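Local coordinates for protein dienelactone hydrolase (Anabaena variabilis, PDB 2O2G) that is a dienelactone hydrolase family member of the alpha/beta-hydrolase fold, and probably hydrolyses ester or lactone substrates whose identity is not established, at residues L39-S44 / S96-A101; V15-G20 / A66-D71; R190-P195 / A211-E216. One frame throughout, in Å; residues are numbered along the deposited sequence.

Interaction 1 of 3, residues L39-S44 / S96-A101; sequences LFAHGS and SRLVGA. With SO4 (sulfate ion), chain B.
Leu39 meets Leu98 and Ala101 where the inner strand 36-41 of the alpha/beta-hydrolase sheet is covered by helix 91-107. Strand and helix run almost antiparallel, at 168°. Leu39 points at the helix with CG trans to its backbone N (chi1 -178°). This brings CD2 between two helix side chains. It lies 3.4 Å from Leu98 CD1, closer than two methyls normally sit, and Ala101 CB is 3.8 Å from the same methyl, Leu39 CD2. The leucines lie side by side, pointing opposite ways. Leu98 forks over the strand: CD1 presses on Leu39, while CD2 lies 3.9 Å from Ala41 CB. The four side chains are buried, and Leu98 also touches Ala131 of helix 123-134. Beyond Ala41 the strand opens into a loop. There His42 ND1 donates almost straight (169°) to Gly43 O at 2.8 Å. The oxygen is close to the ring plane, but the donor stands above the plane of that carbonyl. NE2 is held by Leu72 N, so both ring nitrogens are engaged. A sulfate, likely a crystallisation additive, sits at this loop with Arg52 and Arg145. Gly43 N donates to sulfate O1 at 2.9 Å, nearly straight.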
loop_
_atom_site.group_PDB
_atom_site.type_symbol
_atom_site.label_atom_id
_atom_site.label_comp_id
_atom_site.label_asym_id
_atom_site.label_seq_id
_atom_site.Cartn_x
_atom_site.Cartn_y
_atom_site.Cartn_z
ATOM N N LEU A 39 -1.001 2.812 5.129
ATOM C CA LEU A 39 -0.146 1.673 5.328
ATOM C C LEU A 39 0.381 1.229 3.957
ATOM O O LEU A 39 -0.408 0.976 3.030
ATOM C CB LEU A 39 -0.910 0.563 6.012
ATOM C CG LEU A 39 -0.178 -0.741 6.377
ATOM C CD1 LEU A 39 0.988 -0.624 7.329
ATOM C CD2 LEU A 39 -1.181 -1.646 6.999
ATOM N N PHE A 40 1.709 1.139 3.836
ATOM C CA PHE A 40 2.372 0.760 2.577
ATOM C C PHE A 40 2.732 -0.716 2.458
ATOM O O PHE A 40 3.341 -1.237 3.348
ATOM C CB PHE A 40 3.681 1.530 2.419
ATOM C CG PHE A 40 3.512 2.935 2.037
ATOM C CD1 PHE A 40 3.029 3.854 2.943
ATOM C CD2 PHE A 40 3.891 3.378 0.770
ATOM C CE1 PHE A 40 2.888 5.176 2.588
ATOM C CE2 PHE A 40 3.771 4.702 0.426
ATOM C CZ PHE A 40 3.252 5.597 1.323
ATOM N N ALA A 41 2.302 -1.378 1.382
ATOM C CA ALA A 41 2.676 -2.749 1.052
ATOM C C ALA A 41 3.741 -2.603 -0.012
ATOM O O ALA A 41 3.446 -2.144 -1.108
ATOM C CB ALA A 41 1.492 -3.513 0.488
ATOM N N HIS A 42 4.975 -2.958 0.318
ATOM C CA HIS A 42 6.097 -2.824 -0.590
ATOM C C HIS A 42 6.054 -3.954 -1.601
ATOM O O HIS A 42 5.297 -4.935 -1.436
ATOM C CB HIS A 42 7.440 -2.790 0.194
ATOM C CG HIS A 42 7.703 -4.028 1.019
ATOM N ND1 HIS A 42 7.984 -5.260 0.458
ATOM C CD2 HIS A 42 7.715 -4.223 2.362
ATOM C CE1 HIS A 42 8.152 -6.155 1.421
ATOM N NE2 HIS A 42 8.012 -5.547 2.586
ATOM N N GLY A 43 6.801 -3.804 -2.683
ATOM C CA GLY A 43 6.872 -4.882 -3.707
ATOM C C GLY A 43 7.778 -6.012 -3.280
ATOM O O GLY A 43 8.495 -5.905 -2.256
ATOM N N SER A 44 7.783 -7.075 -4.089
ATOM C CA SER A 44 8.511 -8.284 -3.784
ATOM C C SER A 44 9.992 -8.026 -3.771
ATOM O O SER A 44 10.527 -7.491 -4.743
ATOM C CB SER A 44 8.204 -9.387 -4.803
ATOM O OG SER A 44 6.825 -9.689 -4.818
ATOM N N SER A 96 -1.967 -11.363 4.780
ATOM C CA SER A 96 -2.233 -11.615 6.182
ATOM C C SER A 96 -1.361 -10.686 7.006
ATOM O O SER A 96 -1.770 -10.233 8.053
ATOM C CB SER A 96 -1.954 -13.067 6.590
ATOM O OG SER A 96 -0.546 -13.302 6.683
ATOM N N ARG A 97 -0.150 -10.429 6.555
ATOM C CA ARG A 97 0.747 -9.536 7.292
ATOM C C ARG A 97 0.213 -8.131 7.299
ATOM O O ARG A 97 0.253 -7.453 8.310
ATOM C CB ARG A 97 2.172 -9.591 6.698
ATOM C CG ARG A 97 2.809 -10.969 6.834
ATOM C CD ARG A 97 3.147 -11.190 8.299
ATOM N NE ARG A 97 3.609 -12.513 8.578
ATOM C CZ ARG A 97 4.825 -12.956 8.310
ATOM N NH1 ARG A 97 5.722 -12.174 7.748
ATOM N NH2 ARG A 97 5.122 -14.199 8.606
ATOM N N LEU A 98 -0.336 -7.712 6.177
ATOM C CA LEU A 98 -0.953 -6.373 6.066
ATOM C C LEU A 98 -2.214 -6.276 6.957
ATOM O O LEU A 98 -2.416 -5.271 7.639
ATOM C CB LEU A 98 -1.285 -6.110 4.611
ATOM C CG LEU A 98 -1.462 -4.679 4.132
ATOM C CD1 LEU A 98 -0.275 -3.804 4.559
ATOM C CD2 LEU A 98 -1.587 -4.739 2.625
ATOM N N VAL A 99 -3.017 -7.339 6.984
ATOM C CA VAL A 99 -4.205 -7.397 7.857
ATOM C C VAL A 99 -3.726 -7.248 9.315
ATOM O O VAL A 99 -4.349 -6.522 10.079
ATOM C CB VAL A 99 -5.000 -8.726 7.682
ATOM C CG1 VAL A 99 -6.046 -8.943 8.775
ATOM C CG2 VAL A 99 -5.654 -8.786 6.307
ATOM N N GLY A 100 -2.650 -7.971 9.671
ATOM C CA GLY A 100 -2.030 -7.907 11.019
ATOM C C GLY A 100 -1.574 -6.497 11.382
ATOM O O GLY A 100 -1.876 -6.005 12.485
ATOM N N ALA A 101 -0.874 -5.836 10.471
ATOM C CA ALA A 101 -0.477 -4.430 10.670
ATOM C C ALA A 101 -1.659 -3.468 10.799
ATOM O O ALA A 101 -1.582 -2.468 11.526
ATOM C CB ALA A 101 0.454 -3.959 9.554
HETATM S S SO4 B . 8.770 -0.960 -4.365
HETATM O O1 SO4 B . 8.089 -1.265 -3.120
HETATM O O2 SO4 B . 10.157 -1.251 -4.141
HETATM O O3 SO4 B . 8.661 0.473 -4.564
HETATM O O4 SO4 B . 8.219 -1.688 -5.502
#

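Interaction 2 of 3, residues V15-G20 / A66-D71; sequences VSVSVG and ATLLID. With EDO (1,2-ethanediol), chain D.
Val17 and Val15 of strand 12-19 pack on Ile70 and Leu68 of strand 66-70. Both strands belong to one alpha/beta-hydrolase sheet but are not neighbours in it. Strand 22-29 lies between them in the strand order. Their segments cross at -76° with axes 9.5 Å apart, which shows how strongly the sheet twists and curls at this edge. The curl turns the inner side of strand 12-19 toward the side chains of strand 66-70, and the contact is made by apolar side chains. At the outer strand an ethanediol, likely a crystallisation additive, donates from O1 to Val15 O at 2.9 Å.

Leu68 is one bump. Its two methyls lie along the valine row of the outer strand, one toward each valine. Leu68 CD1 is 4.0 Å from Val15 CG2, in a slanting approach. Leu68 CD2 is only loosely against Val17 CG2, at 4.5 Å.

Helix 91-107 adds to the packing. Ala101 touches Val17 and Ile70, and Trp104 touches both valines. Leu39 of strand 36-41 lies against Leu68 and Ile70.

The main bump is the end of Ile70. Its CG1 is trans to the backbone N (chi1 -156°) and the chain continues extended, so CD1 projects farthest toward the outer strand. There this methyl sits in the shallow notch formed by CB, CG1 and CG2 of Val17, and the two side chains cross at about a right angle. Ile70 CD1 lies 3.6 Å from Val17 CG2, which therefore has it as close partner and Leu68 as the looser one. The rest of the notch is almost as near: Val17 CB and Val17 CG1 are each 3.8 Å from Ile70 CD1.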
loop_
_atom_site.group_PDB
_atom_site.type_symbol
_atom_site.label_atom_id
_atom_site.label_comp_id
_atom_site.label_asym_id
_atom_site.label_seq_id
_atom_site.Cartn_x
_atom_site.Cartn_y
_atom_site.Cartn_z
ATOM N N VAL A 15 9.036 1.558 14.887
ATOM C CA VAL A 15 8.114 0.736 15.644
ATOM C C VAL A 15 8.281 -0.776 15.377
ATOM O O VAL A 15 8.818 -1.170 14.347
ATOM C CB VAL A 15 6.657 1.176 15.357
ATOM C CG1 VAL A 15 6.514 2.660 15.652
ATOM C CG2 VAL A 15 6.229 0.909 13.889
ATOM N N SER A 16 7.854 -1.589 16.346
ATOM C CA SER A 16 7.792 -3.034 16.211
ATOM C C SER A 16 6.297 -3.387 16.184
ATOM O O SER A 16 5.595 -3.176 17.161
ATOM C CB SER A 16 8.482 -3.741 17.368
ATOM O OG SER A 16 8.567 -5.134 17.078
ATOM N N VAL A 17 5.836 -3.840 15.033
ATOM C CA VAL A 17 4.446 -4.199 14.753
ATOM C C VAL A 17 4.248 -5.726 14.962
ATOM O O VAL A 17 4.765 -6.547 14.205
ATOM C CB VAL A 17 4.087 -3.824 13.318
ATOM C CG1 VAL A 17 2.620 -4.246 12.961
ATOM C CG2 VAL A 17 4.297 -2.321 13.049
ATOM N N SER A 18 3.522 -6.088 16.017
ATOM C CA SER A 18 3.247 -7.471 16.340
ATOM C C SER A 18 2.069 -8.007 15.516
ATOM O O SER A 18 0.994 -7.386 15.457
ATOM C CB SER A 18 2.932 -7.620 17.824
ATOM O OG SER A 18 4.104 -7.436 18.601
ATOM N N VAL A 19 2.298 -9.142 14.872
ATOM C CA VAL A 19 1.303 -9.807 14.056
ATOM C C VAL A 19 1.418 -11.249 14.465
ATOM O O VAL A 19 2.267 -11.972 13.984
ATOM C CB VAL A 19 1.574 -9.639 12.572
ATOM C CG1 VAL A 19 0.583 -10.443 11.742
ATOM C CG2 VAL A 19 1.494 -8.137 12.200
ATOM N N GLY A 20 0.607 -11.643 15.429
ATOM C CA GLY A 20 0.658 -12.999 15.932
ATOM C C GLY A 20 2.032 -13.262 16.489
ATOM O O GLY A 20 2.563 -12.484 17.292
ATOM N N ALA A 66 -0.801 10.635 7.929
ATOM C CA ALA A 66 0.104 9.765 8.657
ATOM C C ALA A 66 0.510 8.667 7.721
ATOM O O ALA A 66 -0.225 8.363 6.771
ATOM C CB ALA A 66 -0.582 9.153 9.878
ATOM N N THR A 67 1.673 8.063 7.986
ATOM C CA THR A 67 2.155 6.917 7.180
ATOM C C THR A 67 2.829 5.824 8.036
ATOM O O THR A 67 3.455 6.126 9.053
ATOM C CB THR A 67 3.172 7.355 6.090
ATOM O OG1 THR A 67 4.356 7.908 6.694
ATOM C CG2 THR A 67 2.542 8.392 5.157
ATOM N N LEU A 68 2.661 4.578 7.618
ATOM C CA LEU A 68 3.366 3.417 8.199
ATOM C C LEU A 68 3.990 2.620 7.055
ATOM O O LEU A 68 3.294 2.034 6.245
ATOM C CB LEU A 68 2.451 2.525 9.016
ATOM C CG LEU A 68 3.112 1.256 9.586
ATOM C CD1 LEU A 68 4.315 1.631 10.475
ATOM C CD2 LEU A 68 2.073 0.417 10.324
ATOM N N LEU A 69 5.313 2.716 6.955
ATOM C CA LEU A 69 6.103 1.968 6.006
ATOM C C LEU A 69 6.565 0.773 6.810
ATOM O O LEU A 69 7.225 0.933 7.817
ATOM C CB LEU A 69 7.273 2.819 5.550
ATOM C CG LEU A 69 6.859 3.972 4.621
ATOM C CD1 LEU A 69 7.850 5.099 4.724
ATOM C CD2 LEU A 69 6.732 3.479 3.220
ATOM N N ILE A 70 6.196 -0.414 6.353
ATOM C CA ILE A 70 6.480 -1.660 7.053
ATOM C C ILE A 70 7.193 -2.733 6.232
ATOM O O ILE A 70 7.082 -2.779 5.016
ATOM C CB ILE A 70 5.125 -2.185 7.578
ATOM C CG1 ILE A 70 5.319 -3.099 8.770
ATOM C CG2 ILE A 70 4.248 -2.791 6.462
ATOM C CD1 ILE A 70 4.077 -3.252 9.542
ATOM N N ASP A 71 7.952 -3.586 6.897
ATOM C CA ASP A 71 8.498 -4.747 6.254
ATOM C C ASP A 71 7.409 -5.803 6.440
ATOM O O ASP A 71 7.019 -6.114 7.570
ATOM C CB ASP A 71 9.797 -5.213 6.925
ATOM C CG ASP A 71 10.987 -4.312 6.612
ATOM O OD1 ASP A 71 10.990 -3.639 5.557
ATOM O OD2 ASP A 71 11.924 -4.321 7.420
HETATM C C1 EDO D . 12.849 -0.879 13.415
HETATM O O1 EDO D . 11.459 -0.479 13.306
HETATM C C2 EDO D . 13.310 -1.157 14.837
HETATM O O2 EDO D . 12.249 -1.670 15.665
#

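Interaction 3 of 3, residues R190-P195 / A211-E216; sequences RLVIIP and AQLASE
Leu213 reaches from the helix to the strand and meets two side chains with one methyl, CD1. The contact joins the last strand of the alpha/beta-hydrolase sheet, 189-194, to the C-terminal helix 206-221. Val192 and Ile194 stand two residues apart on the strand, so both point to the helix. Leu213 points back at them and lies opposite Val192 in register.

The two strand partners are turned differently. Ile194 and Leu213 lie alongside each other in an antiparallel sense. Ile194 CD1 is 4.0 Å from Leu213 CD1, and Ile194 CG1 is 4.1 Å from that same leucine CD1. With Ile194 CG1 trans to its own carbonyl carbon (chi1 -64°), both atoms of the longer branch are presented to the leucine. Val192 comes in at a slant instead. It offers a single methyl: Val192 CG1 lies 4.2 Å from Leu213 CD1.

All these distances are ordinary van der Waals contacts. The join is small, 115 Å² in all, and only partly buried.

Strand 189-194 is the outermost strand on its side and pairs by backbone bonds with strand 163-168. Its other face, through Leu191 and Ile193, meets helix 172-184. Helix 206-221 leans in turn on helix 51-63, with Ala211 touching Tyr55 and Val59, and Ser215 touching Leu60 and Ala63.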
loop_
_atom_site.group_PDB
_atom_site.type_symbol
_atom_site.label_atom_id
_atom_site.label_comp_id
_atom_site.label_asym_id
_atom_site.label_seq_id
_atom_site.Cartn_x
_atom_site.Cartn_y
_atom_site.Cartn_z
ATOM N N ARG A 190 -11.294 3.876 -9.819
ATOM C CA ARG A 190 -10.709 4.577 -10.977
ATOM C C ARG A 190 -9.403 3.962 -11.377
ATOM O O ARG A 190 -8.656 3.476 -10.530
ATOM C CB ARG A 190 -10.460 6.041 -10.673
ATOM C CG ARG A 190 -10.087 6.929 -11.865
ATOM C CD ARG A 190 -10.112 8.382 -11.429
ATOM N NE ARG A 190 -11.480 8.712 -11.025
ATOM C CZ ARG A 190 -11.833 9.593 -10.088
ATOM N NH1 ARG A 190 -10.918 10.294 -9.425
ATOM N NH2 ARG A 190 -13.119 9.758 -9.788
ATOM N N LEU A 191 -9.165 3.973 -12.693
ATOM C CA LEU A 191 -7.891 3.569 -13.272
ATOM C C LEU A 191 -7.352 4.798 -13.967
ATOM O O LEU A 191 -8.052 5.424 -14.787
ATOM C CB LEU A 191 -8.044 2.438 -14.280
ATOM C CG LEU A 191 -6.857 1.959 -15.133
ATOM C CD1 LEU A 191 -5.705 1.451 -14.368
ATOM C CD2 LEU A 191 -7.332 0.830 -16.087
ATOM N N VAL A 192 -6.118 5.143 -13.638
ATOM C CA VAL A 192 -5.454 6.237 -14.285
ATOM C C VAL A 192 -4.092 5.794 -14.753
ATOM O O VAL A 192 -3.395 5.034 -14.069
ATOM C CB VAL A 192 -5.397 7.521 -13.383
ATOM C CG1 VAL A 192 -4.588 7.292 -12.136
ATOM C CG2 VAL A 192 -4.850 8.709 -14.183
ATOM N N ILE A 193 -3.704 6.325 -15.907
ATOM C CA ILE A 193 -2.475 5.978 -16.582
ATOM C C ILE A 193 -1.525 7.172 -16.619
ATOM O O ILE A 193 -1.897 8.285 -17.035
ATOM C CB ILE A 193 -2.784 5.534 -18.029
ATOM C CG1 ILE A 193 -3.823 4.386 -18.031
ATOM C CG2 ILE A 193 -1.538 5.106 -18.715
ATOM C CD1 ILE A 193 -4.127 3.861 -19.404
ATOM N N ILE A 194 -0.276 6.935 -16.227
ATOM C CA ILE A 194 0.721 8.015 -16.287
ATOM C C ILE A 194 1.434 7.817 -17.618
ATOM O O ILE A 194 2.061 6.770 -17.854
ATOM C CB ILE A 194 1.648 8.037 -15.076
ATOM C CG1 ILE A 194 0.816 8.338 -13.808
ATOM C CG2 ILE A 194 2.748 9.061 -15.267
ATOM C CD1 ILE A 194 1.561 8.140 -12.534
ATOM N N PRO A 195 1.280 8.790 -18.524
ATOM C CA PRO A 195 1.845 8.563 -19.847
ATOM C C PRO A 195 3.352 8.395 -19.862
ATOM O O PRO A 195 4.054 9.055 -19.109
ATOM C CB PRO A 195 1.455 9.810 -20.624
ATOM C CG PRO A 195 1.127 10.843 -19.602
ATOM C CD PRO A 195 0.595 10.096 -18.443
ATOM N N ALA A 211 2.596 10.002 -6.547
ATOM C CA ALA A 211 2.396 10.555 -5.206
ATOM C C ALA A 211 1.289 11.603 -5.159
ATOM O O ALA A 211 0.473 11.646 -4.190
ATOM C CB ALA A 211 3.636 11.149 -4.740
ATOM N N GLN A 212 1.262 12.453 -6.186
ATOM C CA GLN A 212 0.258 13.487 -6.230
ATOM C C GLN A 212 -1.149 12.832 -6.326
ATOM O O GLN A 212 -2.064 13.204 -5.610
ATOM C CB GLN A 212 0.507 14.477 -7.374
ATOM C CG GLN A 212 1.752 15.436 -7.245
ATOM C CD GLN A 212 2.036 16.214 -8.552
ATOM O OE1 GLN A 212 2.044 15.632 -9.652
ATOM N NE2 GLN A 212 2.311 17.510 -8.430
ATOM N N LEU A 213 -1.311 11.881 -7.227
ATOM C CA LEU A 213 -2.585 11.167 -7.391
ATOM C C LEU A 213 -3.002 10.416 -6.151
ATOM O O LEU A 213 -4.189 10.391 -5.810
ATOM C CB LEU A 213 -2.480 10.182 -8.570
ATOM C CG LEU A 213 -2.318 10.878 -9.930
ATOM C CD1 LEU A 213 -1.651 9.984 -10.966
ATOM C CD2 LEU A 213 -3.669 11.374 -10.394
ATOM N N ALA A 214 -2.028 9.789 -5.491
ATOM C CA ALA A 214 -2.293 9.064 -4.267
ATOM C C ALA A 214 -2.712 10.044 -3.160
ATOM O O ALA A 214 -3.693 9.803 -2.474
ATOM C CB ALA A 214 -1.051 8.221 -3.848
ATOM N N SER A 215 -1.998 11.148 -2.998
ATOM C CA SER A 215 -2.370 12.146 -2.023
ATOM C C SER A 215 -3.821 12.635 -2.206
ATOM O O SER A 215 -4.591 12.655 -1.245
ATOM C CB SER A 215 -1.435 13.340 -2.078
ATOM O OG SER A 215 -1.783 14.257 -1.081
ATOM N N GLU A 216 -4.193 13.022 -3.421
ATOM C CA GLU A 216 -5.578 13.466 -3.714
ATOM C C GLU A 216 -6.603 12.424 -3.287
ATOM O O GLU A 216 -7.642 12.740 -2.684
ATOM C CB GLU A 216 -5.758 13.753 -5.222
ATOM C CG GLU A 216 -5.118 15.071 -5.565
ATOM C CD GLU A 216 -4.990 15.322 -7.040
ATOM O OE1 GLU A 216 -4.974 14.349 -7.821
ATOM O OE2 GLU A 216 -4.885 16.520 -7.396
#

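Interactions 1 and 2 are continuous, with centres 9 Å apart. Strands 36-41 and 66-70 are neighbours: Phe40 N lies 3.0 Å from Leu68 O, a probable hydrogen bond, and Leu39 CD1 packs 3.4 Å from Leu68 CD2. Ala101 of helix 91-107 takes part in both apolar clusters. Interaction 3 lies apart on the opposite face of the same sheet, its centre about 21 Å from that of interaction 1 and about 25 Å from that of interaction 2. Interaction 1 reaches the likely active site: the side chain of Ala41 touches the probable nucleophile elbow, which carries Ser122 of a putative triad with Asp171 and His199. His199 follows strand 189-194 of interaction 3.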